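Local coordinates for glycosyl hydrolase family 61, 2 protein (Heterobasidion irregulare TC 32-1, PDB 5NNS) that cleaves cellulose chains by copper-dependent oxidation, giving C1-oxidised products with a reductant and hydrogen peroxide or oxygen as cosubstrate, at residues A[114-120]-A[209-215]; A[42-48]-A[191-197]. All coordinates share one frame; numbering follows the deposited sequence.

Contact 1 (A[114-120]-A[209-215]). With NAG (2-acetamido-2-deoxy-beta-D-glucopyranose), chain C.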
loop_
_atom_site.group_PDB
_atom_site.type_symbol
_atom_site.label_atom_id
_atom_site.label_comp_id
_atom_site.label_asym_id
_atom_site.label_seq_id
_atom_site.Cartn_x
_atom_site.Cartn_y
_atom_site.Cartn_z
ATOM N N LEU A 114 13.726 -2.696 7.324
ATOM C CA LEU A 114 14.572 -2.602 8.512
ATOM C C LEU A 114 15.616 -1.521 8.251
ATOM O O LEU A 114 16.475 -1.693 7.397
ATOM C CB LEU A 114 15.235 -3.944 8.815
ATOM C CG LEU A 114 16.168 -4.001 10.022
ATOM C CD1 LEU A 114 15.465 -3.527 11.286
ATOM C CD2 LEU A 114 16.711 -5.414 10.179
ATOM N N VAL A 115 15.508 -0.402 8.967
ATOM C CA VAL A 115 16.389 0.750 8.766
ATOM C C VAL A 115 17.744 0.513 9.434
ATOM O O VAL A 115 18.783 0.829 8.861
ATOM C CB VAL A 115 15.735 2.056 9.280
ATOM C CG1 VAL A 115 16.720 3.227 9.253
ATOM C CG2 VAL A 115 14.495 2.370 8.445
ATOM N N SER A 116 17.723 -0.020 10.650
ATOM C CA SER A 116 18.945 -0.403 11.362
ATOM C C SER A 116 18.600 -1.322 12.518
ATOM O O SER A 116 17.425 -1.496 12.863
ATOM C CB SER A 116 19.695 0.825 11.893
ATOM O OG SER A 116 19.145 1.267 13.125
ATOM N N GLY A 117 19.634 -1.893 13.125
ATOM C CA GLY A 117 19.460 -2.807 14.243
ATOM C C GLY A 117 19.037 -4.183 13.776
ATOM O O GLY A 117 19.163 -4.534 12.597
ATOM N N THR A 118 18.538 -4.963 14.722
ATOM C CA THR A 118 18.159 -6.336 14.466
ATOM C C THR A 118 16.667 -6.413 14.239
ATOM O O THR A 118 15.940 -5.460 14.538
ATOM C CB THR A 118 18.519 -7.236 15.652
ATOM O OG1 THR A 118 17.817 -6.784 16.813
ATOM C CG2 THR A 118 20.021 -7.208 15.918
ATOM N N LEU A 119 16.207 -7.555 13.738
ATOM C CA LEU A 119 14.776 -7.764 13.493
ATOM C C LEU A 119 13.933 -7.444 14.734
ATOM O O LEU A 119 12.870 -6.830 14.624
ATOM C CB LEU A 119 14.500 -9.210 13.054
ATOM C CG LEU A 119 15.091 -9.738 11.742
ATOM C CD1 LEU A 119 14.778 -11.224 11.615
ATOM C CD2 LEU A 119 14.560 -8.981 10.532
ATOM N N THR A 120 14.431 -7.844 15.906
ATOM C CA THR A 120 13.674 -7.761 17.164
ATOM C C THR A 120 13.878 -6.504 18.021
ATOM O O THR A 120 13.028 -6.211 18.876
ATOM C CB THR A 120 13.991 -8.974 18.050
ATOM O OG1 THR A 120 15.404 -9.027 18.293
ATOM C CG2 THR A 120 13.534 -10.247 17.374
ATOM N N HIS A 209 15.637 -15.284 15.227
ATOM C CA HIS A 209 16.639 -14.590 14.409
ATOM C C HIS A 209 16.895 -13.204 14.999
ATOM O O HIS A 209 16.961 -12.205 14.272
ATOM C CB HIS A 209 16.165 -14.462 12.953
ATOM C CG HIS A 209 16.040 -15.769 12.242
ATOM N ND1 HIS A 209 14.853 -16.467 12.167
ATOM C CD2 HIS A 209 16.960 -16.520 11.594
ATOM C CE1 HIS A 209 15.048 -17.587 11.494
ATOM N NE2 HIS A 209 16.316 -17.641 11.132
ATOM N N GLU A 210 17.074 -13.159 16.320
ATOM C CA GLU A 210 17.109 -11.899 17.061
ATOM C C GLU A 210 18.392 -11.085 16.889
ATOM O O GLU A 210 18.428 -9.919 17.289
ATOM C CB GLU A 210 16.854 -12.143 18.556
ATOM C CG GLU A 210 15.542 -12.858 18.859
ATOM C CD GLU A 210 14.894 -12.427 20.172
ATOM O OE1 GLU A 210 15.618 -12.195 21.166
ATOM O OE2 GLU A 210 13.643 -12.338 20.218
ATOM N N THR A 211 19.434 -11.695 16.323
ATOM C CA THR A 211 20.664 -10.995 15.939
ATOM C C THR A 211 20.745 -10.671 14.440
ATOM O O THR A 211 21.708 -10.036 14.007
ATOM C CB THR A 211 21.922 -11.809 16.334
ATOM O OG1 THR A 211 22.057 -12.958 15.486
ATOM C CG2 THR A 211 21.846 -12.249 17.799
ATOM N N GLU A 212 19.752 -11.106 13.656
ATOM C CA GLU A 212 19.706 -10.830 12.214
ATOM C C GLU A 212 19.467 -9.341 11.932
ATOM O O GLU A 212 18.550 -8.746 12.476
ATOM C CB GLU A 212 18.606 -11.655 11.547
ATOM C CG GLU A 212 18.518 -11.490 10.029
ATOM C CD GLU A 212 17.489 -12.404 9.383
ATOM O OE1 GLU A 212 17.316 -13.550 9.855
ATOM O OE2 GLU A 212 16.854 -11.977 8.393
ATOM N N THR A 213 20.292 -8.776 11.055
ATOM C CA THR A 213 20.249 -7.361 10.685
ATOM C C THR A 213 19.854 -7.105 9.212
ATOM O O THR A 213 19.822 -5.950 8.778
ATOM C CB THR A 213 21.625 -6.736 10.951
ATOM O OG1 THR A 213 22.623 -7.480 10.245
ATOM C CG2 THR A 213 21.944 -6.771 12.446
ATOM N N ASN A 214 19.551 -8.165 8.453
ATOM C CA ASN A 214 19.078 -8.034 7.070
ATOM C C ASN A 214 17.610 -8.424 6.960
ATOM O O ASN A 214 17.153 -9.340 7.634
ATOM C CB ASN A 214 19.924 -8.866 6.085
ATOM C CG ASN A 214 19.844 -10.368 6.338
ATOM O OD1 ASN A 214 20.342 -10.853 7.352
ATOM N ND2 ASN A 214 19.216 -11.108 5.412
ATOM N N TYR A 215 16.880 -7.715 6.103
ATOM C CA TYR A 215 15.504 -8.060 5.792
ATOM C C TYR A 215 15.213 -7.673 4.353
ATOM O O TYR A 215 15.105 -6.492 4.030
ATOM C CB TYR A 215 14.544 -7.364 6.758
ATOM C CG TYR A 215 13.076 -7.629 6.486
ATOM C CD1 TYR A 215 12.436 -8.744 7.021
ATOM C CD2 TYR A 215 12.325 -6.753 5.697
ATOM C CE1 TYR A 215 11.093 -8.984 6.776
ATOM C CE2 TYR A 215 10.982 -6.981 5.445
ATOM C CZ TYR A 215 10.367 -8.100 5.985
ATOM O OH TYR A 215 9.028 -8.339 5.734
HETATM C C1 NAG C . 19.099 -12.550 5.487
HETATM C C2 NAG C . 17.868 -13.072 4.735
HETATM C C3 NAG C . 17.943 -14.569 4.478
HETATM C C4 NAG C . 19.228 -14.912 3.740
HETATM C C5 NAG C . 20.419 -14.460 4.585
HETATM C C6 NAG C . 21.715 -14.715 3.819
HETATM C C7 NAG C . 15.680 -12.007 5.120
HETATM C C8 NAG C . 14.493 -11.911 6.033
HETATM N N2 NAG C . 16.646 -12.847 5.495
HETATM O O3 NAG C . 16.796 -14.969 3.726
HETATM O O4 NAG C . 19.311 -16.323 3.480
HETATM O O5 NAG C . 20.320 -13.063 4.913
HETATM O O6 NAG C . 22.829 -14.202 4.555
HETATM O O7 NAG C . 15.743 -11.339 4.102
HETATM O O HOH W 1 14.743 -3.937 5.065
HETATM O O HOH W 2 18.037 -4.042 6.762
HETATM O O HOH W 3 19.847 -3.682 10.183
#
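Leu-114 meets Thr-213 and Tyr-215 where strand 106-116 of the AA9 beta-sandwich ends in a classic beta bulge, Val-115 and Ser-116 both pairing with Thr-123. Its CG stands anti to the backbone N (chi1 179°), and this carries CD2 to within 3.5 Å of Thr-213 O, while CB packs on Tyr-215 CB. Water completes the seam: one molecule accepts from Leu-114 N and donates to Tyr-215 O, and another donates to both Gly-117 O and Thr-213 O. Gly-117 turns the chain with positive phi, its carbonyl lying beside the methyl of Thr-213. Thr-118 then presses its CB to 3.1 Å from Glu-210 O; its hydroxyl bonds to Ser-121. The anchor is Glu-212 O, gripped by two successive residues, through a CA-H...O contact from Thr-118 CA (3.1 Å) and a hydrogen bond from Leu-119 N (2.9 Å). The nitrogen lies almost on the line of the C=O bond (175°), but the N-H is bent, 144° at the hydrogen. Glu-212 closes a type I turn from His-209, its N bonding to His-209 O. Buried Leu-119 spreads its two methyls: CD1 touches both His-209 CB and Glu-212 CD, the latter at 3.7 Å, and CD2 Tyr-215 CB, with Ile-204 and Ile-206 also touching the side chain. Glu-212 OE2 in turn lies 3.0 Å from N2 of the N-acetylglucosamine on Asn-214. Thr-120 ends the walk beside the glucan-binding Glu-210: OG1 makes a weak bond to Glu-210 O, and the side chains cross at about a right angle, Thr-120 CG2 lying 3.5 Å from Glu-210 OE2.

Contact 2 (A[42-48]-A[191-197])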
loop_
_atom_site.group_PDB
_atom_site.type_symbol
_atom_site.label_atom_id
_atom_site.label_comp_id
_atom_site.label_asym_id
_atom_site.label_seq_id
_atom_site.Cartn_x
_atom_site.Cartn_y
_atom_site.Cartn_z
ATOM N N PRO A 42 -0.535 -14.593 1.877
ATOM C CA PRO A 42 0.100 -13.692 0.903
ATOM C C PRO A 42 -0.432 -13.829 -0.532
ATOM O O PRO A 42 -0.280 -12.895 -1.311
ATOM C CB PRO A 42 1.583 -14.079 0.974
ATOM C CG PRO A 42 1.589 -15.479 1.464
ATOM C CD PRO A 42 0.444 -15.546 2.436
ATOM N N THR A 43 -1.050 -14.967 -0.861
ATOM C CA THR A 43 -1.679 -15.190 -2.174
ATOM C C THR A 43 -3.195 -14.942 -2.209
ATOM O O THR A 43 -3.842 -15.308 -3.186
ATOM C CB THR A 43 -1.421 -16.633 -2.670
ATOM O OG1 THR A 43 -2.096 -17.567 -1.818
ATOM C CG2 THR A 43 0.057 -16.949 -2.683
ATOM N N ASP A 44 -3.763 -14.328 -1.166
ATOM C CA ASP A 44 -5.207 -14.027 -1.118
ATOM C C ASP A 44 -5.637 -13.251 -2.371
ATOM O O ASP A 44 -4.939 -12.331 -2.811
ATOM C CB ASP A 44 -5.538 -13.223 0.148
ATOM C CG ASP A 44 -7.035 -13.103 0.417
ATOM O OD1 ASP A 44 -7.747 -12.453 -0.366
ATOM O OD2 ASP A 44 -7.500 -13.626 1.448
ATOM N N ALA A 45 -6.780 -13.632 -2.943
ATOM C CA ALA A 45 -7.298 -12.992 -4.169
ATOM C C ALA A 45 -7.545 -11.475 -4.017
ATOM O O ALA A 45 -7.396 -10.723 -4.981
ATOM C CB ALA A 45 -8.571 -13.690 -4.633
ATOM N N SER A 46 -7.903 -11.045 -2.805
ATOM C CA SER A 46 -8.207 -9.639 -2.502
ATOM C C SER A 46 -7.043 -8.848 -1.868
ATOM O O SER A 46 -7.261 -7.776 -1.297
ATOM C CB SER A 46 -9.421 -9.590 -1.571
ATOM O OG SER A 46 -10.542 -10.205 -2.184
ATOM N N ILE A 47 -5.816 -9.355 -1.971
ATOM C CA ILE A 47 -4.669 -8.689 -1.340
ATOM C C ILE A 47 -4.303 -7.347 -2.000
ATOM O O ILE A 47 -3.650 -6.516 -1.363
ATOM C CB ILE A 47 -3.435 -9.626 -1.224
ATOM C CG1 ILE A 47 -2.450 -9.091 -0.161
ATOM C CG2 ILE A 47 -2.771 -9.838 -2.586
ATOM C CD1 ILE A 47 -1.378 -10.071 0.262
ATOM N N SER A 48 -4.740 -7.123 -3.248
ATOM C CA SER A 48 -4.479 -5.859 -3.941
ATOM C C SER A 48 -5.108 -4.660 -3.232
ATOM O O SER A 48 -4.406 -3.698 -2.923
ATOM C CB SER A 48 -4.944 -5.900 -5.401
ATOM O OG SER A 48 -6.320 -6.215 -5.503
ATOM N N LEU A 191 -0.924 -8.788 -7.895
ATOM C CA LEU A 191 -1.359 -8.929 -6.507
ATOM C C LEU A 191 -2.738 -9.594 -6.454
ATOM O O LEU A 191 -3.725 -8.936 -6.788
ATOM C CB LEU A 191 -1.408 -7.555 -5.829
ATOM C CG LEU A 191 -0.033 -6.916 -5.581
ATOM C CD1 LEU A 191 -0.194 -5.459 -5.180
ATOM C CD2 LEU A 191 0.758 -7.691 -4.524
ATOM N N PRO A 192 -2.837 -10.874 -6.063
ATOM C CA PRO A 192 -1.711 -11.738 -5.667
ATOM C C PRO A 192 -0.794 -12.148 -6.826
ATOM O O PRO A 192 -1.133 -11.950 -8.000
ATOM C CB PRO A 192 -2.418 -12.980 -5.113
ATOM C CG PRO A 192 -3.678 -13.059 -5.919
ATOM C CD PRO A 192 -4.108 -11.624 -6.111
ATOM N N GLY A 193 0.345 -12.736 -6.472
ATOM C CA GLY A 193 1.374 -13.151 -7.427
ATOM C C GLY A 193 2.754 -12.727 -6.967
ATOM O O GLY A 193 3.709 -13.496 -7.072
ATOM N N ALA A 194 2.851 -11.501 -6.452
ATOM C CA ALA A 194 4.124 -10.915 -6.008
ATOM C C ALA A 194 4.716 -11.589 -4.779
ATOM O O ALA A 194 5.938 -11.665 -4.652
ATOM C CB ALA A 194 3.942 -9.430 -5.717
ATOM N N TYR A 195 3.841 -12.040 -3.873
ATOM C CA TYR A 195 4.240 -12.562 -2.568
ATOM C C TYR A 195 3.953 -14.050 -2.463
ATOM O O TYR A 195 3.045 -14.559 -3.115
ATOM C CB TYR A 195 3.469 -11.850 -1.444
ATOM C CG TYR A 195 3.583 -10.329 -1.406
ATOM C CD1 TYR A 195 4.795 -9.676 -1.648
ATOM C CD2 TYR A 195 2.474 -9.540 -1.080
ATOM C CE1 TYR A 195 4.881 -8.287 -1.596
ATOM C CE2 TYR A 195 2.558 -8.153 -1.023
ATOM C CZ TYR A 195 3.761 -7.530 -1.279
ATOM O OH TYR A 195 3.841 -6.151 -1.229
ATOM N N SER A 196 4.726 -14.741 -1.631
ATOM C CA SER A 196 4.410 -16.113 -1.233
ATOM C C SER A 196 5.093 -16.467 0.078
ATOM O O SER A 196 5.991 -15.759 0.536
ATOM C CB SER A 196 4.809 -17.122 -2.317
ATOM O OG SER A 196 6.203 -17.372 -2.325
ATOM N N MET A 197 4.681 -17.597 0.648
ATOM C CA MET A 197 5.273 -18.108 1.887
ATOM C C MET A 197 6.702 -18.657 1.754
ATOM O O MET A 197 7.273 -19.083 2.753
ATOM C CB MET A 197 4.350 -19.160 2.521
ATOM C CG MET A 197 3.023 -18.596 3.031
ATOM S SD MET A 197 3.175 -17.401 4.381
ATOM C CE MET A 197 3.520 -18.494 5.763
HETATM O O HOH W 4 1.039 -12.859 -3.829
HETATM O O HOH W 5 -5.882 -8.803 -5.445
#
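Thr-43 and Pro-192 are juxtaposed, CA atoms 4.9 Å apart, where two irregular loops meet: in 42-48 a type I turn runs from Asp-44 to Ile-47, steadied by an Asx turn (Ser-46 N to Asp-44 OD1), and in 191-197 a cis peptide precedes Pro-192. Water joins the backbones. One molecule donates to Pro-42 O and accepts from Gly-193 N and Tyr-195 N; a second links Ala-45 O and Ser-48 N to Leu-191 O. The Pro-192 ring lies against three successive carbonyls, with CB 3.3 Å from Thr-43 O, CG 3.4 Å from Asp-44 O and CD 3.6 Å from Ala-45 O. Ile-47 divides its branches: CG2 covers Pro-192 N at 3.6 Å, whereas CG1, anti to the backbone N (chi1 -161°), brings CD1 to the edge of the Tyr-195 ring. Pro-42 rests its CB against Tyr-195 CB (3.8 Å) and meets the curled Met-197 with CG. Behind this apolar layer stand the strands of the mixed sheet: Phe-166 of 165-176 touches Pro-42, Ile-47 and Tyr-195, while on 147-157 Arg-152 bonds to Ile-47 O and Ser-48 O and Glu-154 is hydrogen-bonded to the Tyr-195 hydroxyl.

The two contacts show how long loops can be fastened to one beta-sandwich at separate points. Along the chain their segments alternate, 42-48, 114-120, 191-197, 209-215, and both second segments belong to the long region following strand 165-176. The centres are 25 Å apart, though the nearest atoms come within about 8 Å without touching. Strand 106-116 relates them: contact 1 includes its end, and contact 2 packs on Trp-106 at its start. Contact 1 is peripheral, bearing a glycan and a glucan-binding residue; contact 2 lies deeper, with the Ile-47 side chain about 9 Å from that of the copper ligand Tyr-167.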